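Local structure of YaeO (6JIE) at residues Lys43-Ile47 and Leu58-Leu63; Tyr9-Ala13 and His74-Phe80; Cys14-Val20 and Gly32-Thr37. The protein inhibits Rho-dependent transcription termination by dissociating the Rho hexamer, and is a structural homologue of the RNA chaperone Hfq. One frame throughout, in Å; residues are numbered along the deposited sequence.

Contact 1 of 3, residues Lys43-Ile47 and Leu58-Leu63; sequences KQECI and LETDQL. With MG (magnesium ion), chain C.
Leu58 and Ile47 exchange two backbone hydrogen bonds, Ile47 N to Leu58 O at 2.9 Å and Leu58 N to Ile47 O at 3.0 Å, and their side chains share one face of the sheet, where Leu22 of strand 19-24 meets both. Glu59 pairs with Cys46 without hydrogen bonds, and their side chains diverge. With CG beside the backbone N (chi1 -67°) and the chain extended beyond it, Glu59 nevertheless brings its carboxylate to Gln44, where amide and carboxylate lie stacked, their planes only 8° apart. Glu59 OE1 and Gln44 OE1, 3.2 Å apart, are both acceptors; a water donates to Gln44 OE1 and, weakly, to Glu59 OE2, bridging them. At Thr60 the strand gives way to a 3-10 turn, yet Thr60 N still reaches Glu45 O (3.0 Å), an oxygen that also takes a water held by Asp61 N. Thr60 CG2 lies against the Cys46-Ile47 peptide, 3.7 Å from Ile47 N. Asp61 OD1 binds magnesium at 2.2 Å, and one of the metal's waters donates to Glu59 OE1, which places Glu59 in the second shell. Leu63 CD1 closes on Ile47 CG2 at 4.4 Å. This is the open end of an antiparallel beta hairpin, strands 45-50 and 55-59, with a magnesium site on the turn leaving it.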
loop_
_atom_site.group_PDB
_atom_site.type_symbol
_atom_site.label_atom_id
_atom_site.label_comp_id
_atom_site.label_asym_id
_atom_site.label_seq_id
_atom_site.Cartn_x
_atom_site.Cartn_y
_atom_site.Cartn_z
ATOM N N LYS A 43 -13.306 -17.728 -15.007
ATOM C CA LYS A 43 -12.386 -18.782 -14.589
ATOM C C LYS A 43 -10.970 -18.538 -15.080
ATOM O O LYS A 43 -10.188 -19.489 -15.213
ATOM C CB LYS A 43 -12.854 -20.176 -15.034
ATOM C CG LYS A 43 -14.298 -20.500 -14.675
ATOM C CD LYS A 43 -14.554 -20.370 -13.185
ATOM C CE LYS A 43 -15.870 -21.032 -12.826
ATOM N NZ LYS A 43 -16.794 -21.076 -13.997
ATOM N N GLN A 44 -10.630 -17.281 -15.355
ATOM C CA GLN A 44 -9.280 -16.896 -15.739
ATOM C C GLN A 44 -8.480 -16.558 -14.491
ATOM O O GLN A 44 -9.015 -15.977 -13.553
ATOM C CB GLN A 44 -9.323 -15.687 -16.670
ATOM C CG GLN A 44 -10.084 -15.965 -17.975
ATOM C CD GLN A 44 -10.587 -14.696 -18.664
ATOM O OE1 GLN A 44 -10.825 -13.672 -18.020
ATOM N NE2 GLN A 44 -10.758 -14.767 -19.976
ATOM N N GLU A 45 -7.204 -16.952 -14.477
ATOM C CA GLU A 45 -6.348 -16.663 -13.329
ATOM C C GLU A 45 -6.091 -15.169 -13.253
ATOM O O GLU A 45 -5.714 -14.547 -14.250
ATOM C CB GLU A 45 -5.012 -17.398 -13.434
ATOM C CG GLU A 45 -5.077 -18.916 -13.426
ATOM C CD GLU A 45 -3.709 -19.538 -13.208
ATOM O OE1 GLU A 45 -3.132 -19.327 -12.119
ATOM O OE2 GLU A 45 -3.200 -20.216 -14.125
ATOM N N CYS A 46 -6.265 -14.602 -12.062
ATOM C CA CYS A 46 -6.126 -13.165 -11.869
ATOM C C CYS A 46 -5.307 -12.881 -10.621
ATOM O O CYS A 46 -5.211 -13.702 -9.704
ATOM C CB CYS A 46 -7.489 -12.480 -11.730
ATOM S SG CYS A 46 -8.443 -12.492 -13.258
ATOM N N ILE A 47 -4.718 -11.693 -10.593
ATOM C CA ILE A 47 -4.267 -11.089 -9.345
ATOM C C ILE A 47 -5.314 -10.066 -8.923
ATOM O O ILE A 47 -5.792 -9.280 -9.747
ATOM C CB ILE A 47 -2.880 -10.447 -9.498
ATOM C CG1 ILE A 47 -2.518 -9.666 -8.215
ATOM C CG2 ILE A 47 -2.843 -9.561 -10.715
ATOM C CD1 ILE A 47 -1.139 -9.061 -8.236
ATOM N N LEU A 58 -7.219 -8.650 -12.358
ATOM C CA LEU A 58 -6.436 -8.465 -13.570
ATOM C C LEU A 58 -5.841 -9.793 -13.992
ATOM O O LEU A 58 -5.161 -10.453 -13.201
ATOM C CB LEU A 58 -5.330 -7.436 -13.342
ATOM C CG LEU A 58 -5.870 -6.062 -12.965
ATOM C CD1 LEU A 58 -4.759 -5.158 -12.417
ATOM C CD2 LEU A 58 -6.498 -5.454 -14.200
ATOM N N GLU A 59 -6.078 -10.165 -15.243
ATOM C CA GLU A 59 -5.674 -11.474 -15.733
ATOM C C GLU A 59 -4.162 -11.588 -15.759
ATOM O O GLU A 59 -3.481 -10.782 -16.404
ATOM C CB GLU A 59 -6.230 -11.697 -17.130
ATOM C CG GLU A 59 -7.729 -11.810 -17.211
ATOM C CD GLU A 59 -8.191 -11.746 -18.648
ATOM O OE1 GLU A 59 -8.043 -12.750 -19.387
ATOM O OE2 GLU A 59 -8.665 -10.670 -19.045
ATOM N N THR A 60 -3.632 -12.617 -15.097
ATOM C CA THR A 60 -2.186 -12.767 -15.078
ATOM C C THR A 60 -1.628 -13.011 -16.473
ATOM O O THR A 60 -0.513 -12.559 -16.760
ATOM C CB THR A 60 -1.770 -13.880 -14.111
ATOM O OG1 THR A 60 -2.274 -15.145 -14.551
ATOM C CG2 THR A 60 -2.266 -13.569 -12.695
ATOM N N ASP A 61 -2.389 -13.690 -17.359
ATOM C CA ASP A 61 -1.950 -13.870 -18.743
ATOM C C ASP A 61 -1.830 -12.552 -19.487
ATOM O O ASP A 61 -1.219 -12.514 -20.561
ATOM C CB ASP A 61 -2.914 -14.759 -19.544
ATOM C CG ASP A 61 -2.915 -16.202 -19.090
ATOM O OD1 ASP A 61 -3.975 -16.856 -19.238
ATOM O OD2 ASP A 61 -1.877 -16.682 -18.589
ATOM N N GLN A 62 -2.440 -11.485 -18.979
ATOM C CA GLN A 62 -2.403 -10.186 -19.629
ATOM C C GLN A 62 -1.405 -9.237 -18.987
ATOM O O GLN A 62 -1.344 -8.070 -19.374
ATOM C CB GLN A 62 -3.797 -9.564 -19.634
ATOM C CG GLN A 62 -4.770 -10.342 -20.496
ATOM C CD GLN A 62 -4.323 -10.375 -21.944
ATOM O OE1 GLN A 62 -3.778 -9.397 -22.457
ATOM N NE2 GLN A 62 -4.525 -11.509 -22.602
ATOM N N LEU A 63 -0.609 -9.705 -18.030
ATOM C CA LEU A 63 0.372 -8.828 -17.399
ATOM C C LEU A 63 1.589 -8.675 -18.300
ATOM O O LEU A 63 2.103 -9.662 -18.840
ATOM C CB LEU A 63 0.803 -9.378 -16.045
ATOM C CG LEU A 63 -0.262 -9.308 -14.963
ATOM C CD1 LEU A 63 0.188 -10.172 -13.809
ATOM C CD2 LEU A 63 -0.442 -7.869 -14.533
HETATM MG MG MG C . -5.713 -16.447 -20.551
HETATM O O HOH W 1 -11.761 -11.252 -19.033
HETATM O O HOH W 2 -4.818 -15.160 -16.762
HETATM O O HOH W 3 -3.675 -18.107 -16.720
HETATM O O HOH W 4 -1.591 -17.302 -12.599
HETATM O O HOH W 5 -6.590 -14.992 -19.051
HETATM O O HOH W 6 -5.300 -14.935 -21.973
#

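Contact 2 of 3, residues Tyr9-Ala13 and His74-Phe80; sequences YIELA and HFSVIHF
Ile78 CD1 sits over one face of the Tyr9 ring, 4.1 Å from its centroid and 20° off the ring normal, a CH-pi contact displaced toward the CD2-CE2 rim. The other rim of the same phenol reaches Phe75: Tyr9 CD1 and Phe75 CD2 are 3.8 Å apart, the two rings steeply inclined at 76° and the side chains sliding past each other in opposite directions. One turn along the helix, Leu12 lays CD2 over the face of the His74 imidazole, 4.0 Å from its centroid, while CD1 leans toward ND1. That same CD2 also touches the edge of Phe75, as does Ala13 CB, which lies 4.2 Å from Phe75 CZ. At the far end of 74-80, Ile10 CD1 presses on Phe80 CZ at 3.5 Å.

The contact is thus almost wholly apolar, and its polar link is a water at the edge of the phenol, in the ring plane, hydrogen-bonded to Tyr9 OH (2.7 Å) and donating to His74 O. With CG between its backbone N and carbonyl carbon (chi1 57°), Phe75 directs its ring at the helix. Ile78 touches two aromatics: its CG2 lies over a face of Phe80 while its CD1 covers Tyr9. Gln72 OE1 accepts from the backbone N of both His74 and Phe75, just before the strand, and Phe16 lays its ring near that of His74.

Strand 77-79 is an outermost strand of the four-stranded antiparallel sheet, bonded to strand 63-68 through Ile78 and Met66. Met66 also packs on Tyr9, Ile10 and Phe75, whereas Ile10 and Ala13 reach Thr37 and Ala34 of strand 33-39, placing helix 9-15 between this sheet edge and the three-stranded sheet.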
loop_
_atom_site.group_PDB
_atom_site.type_symbol
_atom_site.label_atom_id
_atom_site.label_comp_id
_atom_site.label_asym_id
_atom_site.label_seq_id
_atom_site.Cartn_x
_atom_site.Cartn_y
_atom_site.Cartn_z
ATOM N N TYR A 9 6.593 -14.678 -8.614
ATOM C CA TYR A 9 6.648 -13.344 -8.019
ATOM C C TYR A 9 5.263 -12.740 -7.817
ATOM O O TYR A 9 5.074 -11.898 -6.928
ATOM C CB TYR A 9 7.521 -12.429 -8.881
ATOM C CG TYR A 9 8.993 -12.720 -8.721
ATOM C CD1 TYR A 9 9.652 -12.422 -7.533
ATOM C CD2 TYR A 9 9.724 -13.302 -9.745
ATOM C CE1 TYR A 9 10.991 -12.686 -7.378
ATOM C CE2 TYR A 9 11.069 -13.571 -9.597
ATOM C CZ TYR A 9 11.698 -13.263 -8.410
ATOM O OH TYR A 9 13.038 -13.529 -8.248
ATOM N N ILE A 10 4.286 -13.151 -8.621
ATOM C CA ILE A 10 2.900 -12.753 -8.380
ATOM C C ILE A 10 2.428 -13.286 -7.038
ATOM O O ILE A 10 1.863 -12.554 -6.216
ATOM C CB ILE A 10 1.996 -13.249 -9.522
ATOM C CG1 ILE A 10 2.439 -12.623 -10.842
ATOM C CG2 ILE A 10 0.538 -12.924 -9.226
ATOM C CD1 ILE A 10 2.352 -11.130 -10.848
ATOM N N GLU A 11 2.660 -14.581 -6.798
ATOM C CA GLU A 11 2.286 -15.189 -5.529
ATOM C C GLU A 11 2.997 -14.510 -4.367
ATOM O O GLU A 11 2.382 -14.224 -3.333
ATOM C CB GLU A 11 2.618 -16.680 -5.566
ATOM C CG GLU A 11 2.469 -17.399 -4.231
ATOM C CD GLU A 11 2.744 -18.888 -4.331
ATOM O OE1 GLU A 11 3.876 -19.278 -4.705
ATOM O OE2 GLU A 11 1.820 -19.679 -4.038
ATOM N N LEU A 12 4.289 -14.220 -4.531
ATOM C CA LEU A 12 5.051 -13.585 -3.464
ATOM C C LEU A 12 4.560 -12.170 -3.176
ATOM O O LEU A 12 4.472 -11.774 -2.010
ATOM C CB LEU A 12 6.539 -13.595 -3.813
ATOM C CG LEU A 12 7.512 -12.942 -2.842
ATOM C CD1 LEU A 12 8.811 -13.715 -2.865
ATOM C CD2 LEU A 12 7.776 -11.493 -3.216
ATOM N N ALA A 13 4.241 -11.389 -4.215
ATOM C CA ALA A 13 3.682 -10.055 -4.001
ATOM C C ALA A 13 2.387 -10.116 -3.202
ATOM O O ALA A 13 2.146 -9.279 -2.327
ATOM C CB ALA A 13 3.432 -9.353 -5.339
ATOM N N HIS A 74 12.949 -8.457 -2.993
ATOM C CA HIS A 74 12.473 -9.510 -3.879
ATOM C C HIS A 74 12.534 -9.109 -5.346
ATOM O O HIS A 74 13.010 -9.889 -6.174
ATOM C CB HIS A 74 11.059 -9.914 -3.482
ATOM C CG HIS A 74 10.945 -10.258 -2.034
ATOM N ND1 HIS A 74 11.508 -11.397 -1.506
ATOM C CD2 HIS A 74 10.395 -9.587 -0.996
ATOM C CE1 HIS A 74 11.285 -11.431 -0.204
ATOM N NE2 HIS A 74 10.615 -10.344 0.132
ATOM N N PHE A 75 12.067 -7.907 -5.681
ATOM C CA PHE A 75 12.123 -7.458 -7.063
ATOM C C PHE A 75 12.032 -5.941 -7.121
ATOM O O PHE A 75 11.527 -5.284 -6.202
ATOM C CB PHE A 75 11.009 -8.090 -7.922
ATOM C CG PHE A 75 9.616 -7.840 -7.407
ATOM C CD1 PHE A 75 8.910 -6.708 -7.795
ATOM C CD2 PHE A 75 9.002 -8.754 -6.562
ATOM C CE1 PHE A 75 7.625 -6.488 -7.333
ATOM C CE2 PHE A 75 7.724 -8.542 -6.094
ATOM C CZ PHE A 75 7.027 -7.404 -6.487
ATOM N N SER A 76 12.529 -5.404 -8.234
ATOM C CA SER A 76 12.246 -4.043 -8.666
ATOM C C SER A 76 11.198 -4.095 -9.774
ATOM O O SER A 76 10.002 -3.908 -9.512
ATOM C CB SER A 76 13.521 -3.349 -9.143
ATOM O OG SER A 76 14.377 -3.079 -8.047
ATOM N N VAL A 77 11.624 -4.381 -11.009
ATOM C CA VAL A 77 10.711 -4.554 -12.138
ATOM C C VAL A 77 10.836 -5.975 -12.670
ATOM O O VAL A 77 11.945 -6.440 -12.974
ATOM C CB VAL A 77 10.983 -3.537 -13.259
ATOM C CG1 VAL A 77 9.962 -3.717 -14.374
ATOM C CG2 VAL A 77 10.922 -2.126 -12.718
ATOM N N ILE A 78 9.698 -6.659 -12.765
ATOM C CA ILE A 78 9.576 -7.992 -13.339
ATOM C C ILE A 78 8.872 -7.838 -14.673
ATOM O O ILE A 78 7.805 -7.217 -14.746
ATOM C CB ILE A 78 8.780 -8.937 -12.419
ATOM C CG1 ILE A 78 9.522 -9.174 -11.095
ATOM C CG2 ILE A 78 8.474 -10.244 -13.121
ATOM C CD1 ILE A 78 10.836 -9.891 -11.242
ATOM N N HIS A 79 9.467 -8.380 -15.727
ATOM C CA HIS A 79 8.859 -8.380 -17.050
ATOM C C HIS A 79 8.409 -9.794 -17.384
ATOM O O HIS A 79 9.199 -10.740 -17.296
ATOM C CB HIS A 79 9.835 -7.853 -18.106
ATOM C CG HIS A 79 10.177 -6.404 -17.936
ATOM N ND1 HIS A 79 9.365 -5.388 -18.398
ATOM C CD2 HIS A 79 11.241 -5.800 -17.355
ATOM C CE1 HIS A 79 9.913 -4.222 -18.103
ATOM N NE2 HIS A 79 11.052 -4.444 -17.474
ATOM N N PHE A 80 7.148 -9.934 -17.777
ATOM C CA PHE A 80 6.571 -11.239 -18.071
ATOM C C PHE A 80 6.613 -11.545 -19.562
ATOM O O PHE A 80 6.531 -10.645 -20.401
ATOM C CB PHE A 80 5.122 -11.314 -17.583
ATOM C CG PHE A 80 4.965 -11.056 -16.120
ATOM C CD1 PHE A 80 5.261 -12.041 -15.194
ATOM C CD2 PHE A 80 4.520 -9.824 -15.664
ATOM C CE1 PHE A 80 5.117 -11.806 -13.847
ATOM C CE2 PHE A 80 4.370 -9.590 -14.313
ATOM C CZ PHE A 80 4.674 -10.588 -13.406
HETATM O O HOH W 7 13.709 -12.595 -5.811
#

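Contact 3 of 3, residues Cys14-Val20 and Gly32-Thr37; sequences CLFHLPV and GVAADT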
loop_
_atom_site.group_PDB
_atom_site.type_symbol
_atom_site.label_atom_id
_atom_site.label_comp_id
_atom_site.label_asym_id
_atom_site.label_seq_id
_atom_site.Cartn_x
_atom_site.Cartn_y
_atom_site.Cartn_z
ATOM N N CYS A 14 1.534 -11.087 -3.498
ATOM C CA CYS A 14 0.308 -11.248 -2.722
ATOM C C CYS A 14 0.594 -11.734 -1.303
ATOM O O CYS A 14 -0.063 -11.291 -0.351
ATOM C CB CYS A 14 -0.623 -12.217 -3.443
ATOM S SG CYS A 14 -1.214 -11.575 -5.021
ATOM N N LEU A 15 1.547 -12.665 -1.140
ATOM C CA LEU A 15 1.848 -13.203 0.186
ATOM C C LEU A 15 2.207 -12.088 1.156
ATOM O O LEU A 15 1.755 -12.079 2.308
ATOM C CB LEU A 15 2.994 -14.219 0.095
ATOM C CG LEU A 15 3.441 -14.892 1.382
ATOM C CD1 LEU A 15 2.318 -15.789 1.887
ATOM C CD2 LEU A 15 4.729 -15.680 1.151
ATOM N N PHE A 16 3.010 -11.131 0.704
ATOM C CA PHE A 16 3.472 -10.029 1.537
ATOM C C PHE A 16 2.654 -8.750 1.350
ATOM O O PHE A 16 3.018 -7.713 1.910
ATOM C CB PHE A 16 4.948 -9.747 1.237
ATOM C CG PHE A 16 5.869 -10.921 1.537
ATOM C CD1 PHE A 16 5.780 -11.595 2.744
ATOM C CD2 PHE A 16 6.805 -11.342 0.612
ATOM C CE1 PHE A 16 6.633 -12.668 3.044
ATOM C CE2 PHE A 16 7.658 -12.426 0.904
ATOM C CZ PHE A 16 7.553 -13.083 2.117
ATOM N N HIS A 17 1.575 -8.792 0.573
ATOM C CA HIS A 17 0.749 -7.615 0.275
ATOM C C HIS A 17 1.605 -6.430 -0.157
ATOM O O HIS A 17 1.544 -5.338 0.412
ATOM C CB HIS A 17 -0.135 -7.242 1.464
ATOM C CG HIS A 17 -1.162 -8.282 1.771
ATOM N ND1 HIS A 17 -1.955 -8.840 0.794
ATOM C CD2 HIS A 17 -1.507 -8.889 2.930
ATOM C CE1 HIS A 17 -2.765 -9.727 1.342
ATOM N NE2 HIS A 17 -2.515 -9.776 2.637
ATOM N N LEU A 18 2.392 -6.667 -1.175
ATOM C CA LEU A 18 3.331 -5.641 -1.594
ATOM C C LEU A 18 2.627 -4.571 -2.419
ATOM O O LEU A 18 1.766 -4.893 -3.236
ATOM C CB LEU A 18 4.447 -6.255 -2.428
ATOM C CG LEU A 18 5.386 -7.218 -1.702
ATOM C CD1 LEU A 18 6.514 -7.631 -2.643
ATOM C CD2 LEU A 18 5.948 -6.573 -0.444
ATOM N N PRO A 19 3.013 -3.301 -2.261
ATOM C CA PRO A 19 2.545 -2.267 -3.189
ATOM C C PRO A 19 3.225 -2.442 -4.537
ATOM O O PRO A 19 4.453 -2.521 -4.610
ATOM C CB PRO A 19 2.971 -0.962 -2.510
ATOM C CG PRO A 19 4.181 -1.346 -1.699
ATOM C CD PRO A 19 3.906 -2.759 -1.226
ATOM N N VAL A 20 2.422 -2.511 -5.605
ATOM C CA VAL A 20 2.951 -2.781 -6.938
ATOM C C VAL A 20 2.249 -1.935 -7.985
ATOM O O VAL A 20 1.098 -1.527 -7.822
ATOM C CB VAL A 20 2.837 -4.265 -7.348
ATOM C CG1 VAL A 20 3.728 -5.136 -6.444
ATOM C CG2 VAL A 20 1.407 -4.747 -7.307
ATOM N N GLY A 32 -1.477 -0.406 -6.871
ATOM C CA GLY A 32 -2.187 -0.699 -5.637
ATOM C C GLY A 32 -1.438 -1.721 -4.810
ATOM O O GLY A 32 -0.234 -1.901 -4.978
ATOM N N VAL A 33 -2.180 -2.393 -3.935
ATOM C CA VAL A 33 -1.636 -3.414 -3.055
ATOM C C VAL A 33 -2.028 -4.781 -3.598
ATOM O O VAL A 33 -3.213 -5.042 -3.860
ATOM C CB VAL A 33 -2.134 -3.221 -1.615
ATOM C CG1 VAL A 33 -1.593 -4.335 -0.700
ATOM C CG2 VAL A 33 -1.733 -1.831 -1.120
ATOM N N ALA A 34 -1.036 -5.645 -3.785
ATOM C CA ALA A 34 -1.289 -7.006 -4.249
ATOM C C ALA A 34 -2.022 -7.788 -3.170
ATOM O O ALA A 34 -1.472 -8.025 -2.091
ATOM C CB ALA A 34 0.028 -7.694 -4.594
ATOM N N ALA A 35 -3.257 -8.190 -3.454
ATOM C CA ALA A 35 -4.133 -8.762 -2.441
ATOM C C ALA A 35 -4.140 -10.283 -2.457
ATOM O O ALA A 35 -3.924 -10.917 -1.417
ATOM C CB ALA A 35 -5.556 -8.228 -2.627
ATOM N N ASP A 36 -4.397 -10.883 -3.613
ATOM C CA ASP A 36 -4.566 -12.325 -3.671
ATOM C C ASP A 36 -4.559 -12.740 -5.133
ATOM O O ASP A 36 -4.693 -11.908 -6.040
ATOM C CB ASP A 36 -5.866 -12.763 -2.984
ATOM C CG ASP A 36 -5.848 -14.226 -2.559
ATOM O OD1 ASP A 36 -4.858 -14.939 -2.838
ATOM O OD2 ASP A 36 -6.834 -14.666 -1.937
ATOM N N THR A 37 -4.366 -14.029 -5.349
ATOM C CA THR A 37 -4.592 -14.622 -6.653
ATOM C C THR A 37 -5.910 -15.375 -6.592
ATOM O O THR A 37 -6.207 -16.049 -5.601
ATOM C CB THR A 37 -3.453 -15.560 -7.049
ATOM O OG1 THR A 37 -3.201 -16.469 -5.973
ATOM C CG2 THR A 37 -2.181 -14.768 -7.336
HETATM O O HOH W 8 -2.152 -12.946 0.630
#
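After Phe16 has left helical geometry, a positive phi of 48° at His17 turns the chain away, and its chi1 of -66°, with CG beside the backbone N, swings the imidazole to strand 33-39. Ala34 O and Ala35 O both lie at the ring's edge, in its plane. His17 ND1 donates to Ala34 O at 3.0 Å in a nearly straight bond (168°) that uses a lone pair in the carbonyl plane, and His17 CE1 comes to 3.2 Å from Ala35 O. The CA-H of His17 points at Ala34 O as well, so this carbonyl is gripped by backbone and side chain of one residue. Cys14 O lies over one face of the imidazole, and Tyr7 of the second subunit stacks its ring on that of His17.

His17 is the C-prime residue of a Schellman motif: its N bonds to Cys14 O, and Leu18 N returns to Ala13 O, ending helix 9-15. The chain then joins 32-37 as an antiparallel strand. Leu18 O accepts from Ala34 N (3.0 Å), Pro19 and Val33 form a non-hydrogen-bonded pair, and Val20 with Gly32 a hydrogen-bonded one, Val20 N to Gly32 O measuring 2.8 Å. Gly32 is the corner at which the chain passes from the sheet of strand 29-31 to that of strand 33-39, consistent with the strongly bent sheet of an Hfq-like fold.

Ala34 CB lies 4.1 Å from Cys14 SG and 4.2 Å from Val20 CG2, with Ile47 of strand 45-50 against Ala34 and Leu49 against Val20. Cys14 SG reaches further, to 3.5 Å from Asp36 C, where Ala35 and Asp36 both face Ala48 in a classic beta bulge. Past it, Thr37 CG2 brushes the same sulfur at 4.1 Å.

Contact 3 is the most buried of the three and the most bonded, joining the chain just after the helix to strand 33-39 through backbone hydrogen bonds and one imidazole; it also meets the second subunit. Contact 2 uses the same helix, 9-15, but against edge strand 77-79 of the four-stranded sheet, which contact 3 reaches through strand 19-24, and by aromatic and aliphatic packing. Contact 1 is a hairpin pairing whose outer side is polar, hydrated and metal-bound. Ile47 binds contacts 1 and 3 together, touching Cys14 and Ala34 from strand 45-50, next to 33-39. Leu63 leads from contact 1 to Ile10 and Phe80 of contact 2. Contacts 1 and 3 both lie within the chain loop that contact 2 closes.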